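Local coordinates for protein transcriptional activator TenA-1 (Sulfolobus solfataricus P2, PDB 2QZC) that probably hydrolyses thiamine or related aminopyrimidines, as a TenA-like thiaminase of the heme oxygenase-like fold, at residues Leu45-Lys50 with Leu110-Tyr115. Residues are numbered along the deposited sequence; the frame is centred on the assembly and turned at random.
Sequences LIQDGK and LINYAY. With IMD (imidazole), chain C.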
ATOM      1  N   LEU A  45     -17.061 -15.914  -8.476  1.00 14.99           N
ATOM      2  CA  LEU A  45     -15.916 -15.899  -7.560  1.00 15.95           C
ATOM      3  C   LEU A  45     -14.589 -15.862  -8.287  1.00 15.40           C
ATOM      4  O   LEU A  45     -13.622 -15.207  -7.805  1.00 16.02           O
ATOM      5  CB  LEU A  45     -15.899 -17.099  -6.612  1.00 17.98           C
ATOM      6  CG  LEU A  45     -16.777 -16.970  -5.392  1.00 21.87           C
ATOM      7  CD1 LEU A  45     -16.554 -18.265  -4.571  1.00 25.43           C
ATOM      8  CD2 LEU A  45     -16.519 -15.691  -4.519  1.00 20.57           C
ATOM      9  N   ILE A  46     -14.506 -16.546  -9.420  1.00 15.31           N
ATOM     10  CA  ILE A  46     -13.287 -16.534 -10.213  1.00 15.32           C
ATOM     11  C   ILE A  46     -13.060 -15.129 -10.784  1.00 15.65           C
ATOM     12  O   ILE A  46     -11.969 -14.546 -10.631  1.00 16.45           O
ATOM     13  CB  ILE A  46     -13.318 -17.584 -11.309  1.00 16.92           C
ATOM     14  CG1 ILE A  46     -13.327 -19.005 -10.704  1.00 17.06           C
ATOM     15  CG2 ILE A  46     -12.124 -17.428 -12.259  1.00 16.89           C
ATOM     16  CD1 ILE A  46     -13.723 -20.089 -11.767  1.00 17.00           C
ATOM     17  N   GLN A  47     -14.111 -14.523 -11.346  1.00 14.05           N
ATOM     18  CA  GLN A  47     -13.969 -13.140 -11.836  1.00 13.42           C
ATOM     19  C   GLN A  47     -13.633 -12.181 -10.705  1.00 14.46           C
ATOM     20  O   GLN A  47     -12.809 -11.265 -10.876  1.00 14.67           O
ATOM     21  CB  GLN A  47     -15.250 -12.665 -12.554  1.00 14.23           C
ATOM     22  CG  GLN A  47     -15.488 -13.367 -13.868  1.00 15.64           C
ATOM     23  CD  GLN A  47     -14.368 -13.225 -14.864  1.00 14.28           C
ATOM     24  OE1 GLN A  47     -14.011 -12.101 -15.250  1.00 14.37           O
ATOM     25  NE2 GLN A  47     -13.749 -14.365 -15.252  1.00 15.09           N
ATOM     26  N   ASP A  48     -14.266 -12.350  -9.544  1.00 14.00           N
ATOM     27  CA  ASP A  48     -13.974 -11.499  -8.401  1.00 15.07           C
ATOM     28  C   ASP A  48     -12.521 -11.668  -7.935  1.00 14.00           C
ATOM     29  O   ASP A  48     -11.883 -10.679  -7.538  1.00 15.78           O
ATOM     30  CB  ASP A  48     -14.975 -11.768  -7.268  1.00 17.49           C
ATOM     31  CG  ASP A  48     -14.720 -10.946  -6.052  1.00 20.33           C
ATOM     32  OD1 ASP A  48     -14.914  -9.726  -6.135  1.00 22.56           O
ATOM     33  OD2 ASP A  48     -14.331 -11.534  -5.019  1.00 24.77           O
ATOM     34  N   GLY A  49     -11.985 -12.881  -8.020  1.00 16.01           N
ATOM     35  CA  GLY A  49     -10.570 -13.146  -7.664  1.00 15.53           C
ATOM     36  C   GLY A  49      -9.603 -12.352  -8.531  1.00 16.82           C
ATOM     37  O   GLY A  49      -8.553 -11.869  -8.061  1.00 18.19           O
ATOM     38  N   LYS A  50      -9.951 -12.200  -9.803  1.00 14.69           N
ATOM     39  CA  LYS A  50      -9.146 -11.396 -10.739  1.00 14.68           C
ATOM     40  C   LYS A  50      -9.321  -9.919 -10.417  1.00 15.84           C
ATOM     41  O   LYS A  50      -8.348  -9.159 -10.344  1.00 16.19           O
ATOM     42  CB  LYS A  50      -9.551 -11.668 -12.179  1.00 15.35           C
ATOM     43  CG  LYS A  50      -9.394 -13.139 -12.615  1.00 16.05           C
ATOM     44  CD  LYS A  50      -9.554 -13.321 -14.106  1.00 15.92           C
ATOM     45  CE  LYS A  50      -8.357 -12.882 -14.919  1.00 16.06           C
ATOM     46  NZ  LYS A  50      -7.158 -13.748 -14.663  1.00 17.36           N
ATOM     47  N   LEU A 110     -15.626  -9.229 -20.458  1.00 15.11           N
ATOM     48  CA  LEU A 110     -15.461  -7.857 -20.941  1.00 14.61           C
ATOM     49  C   LEU A 110     -15.751  -6.844 -19.842  1.00 14.34           C
ATOM     50  O   LEU A 110     -14.995  -5.862 -19.695  1.00 13.49           O
ATOM     51  CB  LEU A 110     -16.400  -7.600 -22.131  1.00 15.08           C
ATOM     52  CG  LEU A 110     -16.428  -6.169 -22.689  1.00 18.74           C
ATOM     53  CD1 LEU A 110     -15.057  -5.689 -23.077  1.00 19.87           C
ATOM     54  CD2 LEU A 110     -17.398  -6.058 -23.886  1.00 23.48           C
ATOM     55  N   ILE A 111     -16.811  -7.044 -19.067  1.00 14.39           N
ATOM     56  CA  ILE A 111     -17.152  -6.080 -18.038  1.00 13.51           C
ATOM     57  C   ILE A 111     -16.073  -5.989 -16.954  1.00 13.68           C
ATOM     58  O   ILE A 111     -15.707  -4.883 -16.536  1.00 13.87           O
ATOM     59  CB  ILE A 111     -18.506  -6.410 -17.396  1.00 15.42           C
ATOM     60  CG1 ILE A 111     -19.627  -6.377 -18.414  1.00 21.97           C
ATOM     61  CG2 ILE A 111     -18.831  -5.396 -16.276  1.00 18.58           C
ATOM     62  CD1 ILE A 111     -19.847  -5.014 -19.090  1.00 23.96           C
ATOM     63  N   ASN A 112     -15.544  -7.131 -16.524  1.00 13.32           N
ATOM     64  CA  ASN A 112     -14.463  -7.137 -15.517  1.00 12.70           C
ATOM     65  C   ASN A 112     -13.214  -6.451 -16.063  1.00 14.07           C
ATOM     66  O   ASN A 112     -12.518  -5.653 -15.401  1.00 13.36           O
ATOM     67  CB  ASN A 112     -14.193  -8.576 -15.120  1.00 12.39           C
ATOM     68  CG  ASN A 112     -13.338  -8.729 -13.884  1.00 14.25           C
ATOM     69  OD1 ASN A 112     -13.049  -7.756 -13.189  1.00 14.66           O
ATOM     70  ND2 ASN A 112     -12.959 -10.003 -13.608  1.00 13.69           N
ATOM     71  N   TYR A 113     -12.900  -6.767 -17.323  1.00 12.98           N
ATOM     72  CA  TYR A 113     -11.735  -6.133 -17.963  1.00 13.81           C
ATOM     73  C   TYR A 113     -11.878  -4.617 -17.944  1.00 13.18           C
ATOM     74  O   TYR A 113     -11.014  -3.842 -17.502  1.00 13.64           O
ATOM     75  CB  TYR A 113     -11.524  -6.657 -19.395  1.00 14.71           C
ATOM     76  CG  TYR A 113     -10.198  -6.144 -19.943  1.00 14.84           C
ATOM     77  CD1 TYR A 113      -9.011  -6.743 -19.588  1.00 16.66           C
ATOM     78  CD2 TYR A 113     -10.132  -5.053 -20.755  1.00 14.92           C
ATOM     79  CE1 TYR A 113      -7.789  -6.257 -20.016  1.00 15.25           C
ATOM     80  CE2 TYR A 113      -8.884  -4.541 -21.194  1.00 16.05           C
ATOM     81  CZ  TYR A 113      -7.731  -5.172 -20.833  1.00 14.54           C
ATOM     82  OH  TYR A 113      -6.509  -4.654 -21.199  1.00 14.66           O
ATOM     83  N   ALA A 114     -13.031  -4.140 -18.412  1.00 13.67           N
ATOM     84  CA  ALA A 114     -13.293  -2.708 -18.450  1.00 12.77           C
ATOM     85  C   ALA A 114     -13.266  -2.062 -17.064  1.00 12.82           C
ATOM     86  O   ALA A 114     -12.712  -0.962 -16.876  1.00 13.49           O
ATOM     87  CB  ALA A 114     -14.690  -2.458 -19.109  1.00 15.00           C
ATOM     88  N   TYR A 115     -13.880  -2.724 -16.103  1.00 12.73           N
ATOM     89  CA  TYR A 115     -14.009  -2.203 -14.745  1.00 13.24           C
ATOM     90  C   TYR A 115     -12.627  -2.061 -14.098  1.00 13.14           C
ATOM     91  O   TYR A 115     -12.282  -1.006 -13.497  1.00 13.28           O
ATOM     92  CB  TYR A 115     -14.933  -3.080 -13.937  1.00 13.69           C
ATOM     93  CG  TYR A 115     -15.428  -2.560 -12.591  1.00 13.23           C
ATOM     94  CD1 TYR A 115     -15.162  -1.277 -12.098  1.00 13.99           C
ATOM     95  CD2 TYR A 115     -16.309  -3.362 -11.858  1.00 15.03           C
ATOM     96  CE1 TYR A 115     -15.674  -0.834 -10.877  1.00 13.50           C
ATOM     97  CE2 TYR A 115     -16.849  -2.906 -10.650  1.00 14.86           C
ATOM     98  CZ  TYR A 115     -16.530  -1.636 -10.159  1.00 14.31           C
ATOM     99  OH  TYR A 115     -17.056  -1.221  -8.952  1.00 16.62           O
TER
HETATM  100  N1  IMD C 214     -17.061  -5.604  -7.525  1.00 20.07           N
HETATM  101  C2  IMD C 214     -16.577  -6.339  -6.549  1.00 21.19           C
HETATM  102  N3  IMD C 214     -16.138  -7.464  -7.085  1.00 20.45           N
HETATM  103  C4  IMD C 214     -16.310  -7.414  -8.408  1.00 20.89           C
HETATM  104  C5  IMD C 214     -16.899  -6.212  -8.707  1.00 22.51           C
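Asn112 reaches from the start of helix 110-125 to one turn of helix 38-63 and grips Gln47 twice. CG anti to the backbone N (chi1 -167°) points the amide at helix 38-63. Asn112 CB lies 3.5 Å from Gln47 OE1 and CG 3.7 Å from it; ND2 donates to that same OE1 at 2.9 Å in a nearly straight bond and, more weakly, to Gln47 O at 3.0 Å. OE1 lies in the amide plane of Asn112, whereas ND2 stands above the carbonyl plane of Gln47, the two amides being almost perpendicular (83°). Asparagine suits the place because its short chain brings both NH2 hydrogens to these oxygens across a CA-CA separation of 7.1 Å from Gln47; glutamine, bent at chi2, folds its own oxygen back to the same donor. Shortened to alanine, this position would probably rob Gln47 O and the buried OE1 of their ND2 donor. Asn109 N also donates to OE1, and Gln47 NE2 is bonded to Gly107 O, fixing the amide's rotation. Nearby, imidazole N3, probably from the crystallisation liquor, donates to Asp48 OD1 (2.7 Å); the ring is also hydrogen-bonded to Glu199 OE2. In this all-helical fold the contact ties helix 38-63 to helix 110-125, with Phe202 of helix 186-208 packing against both amide side chains.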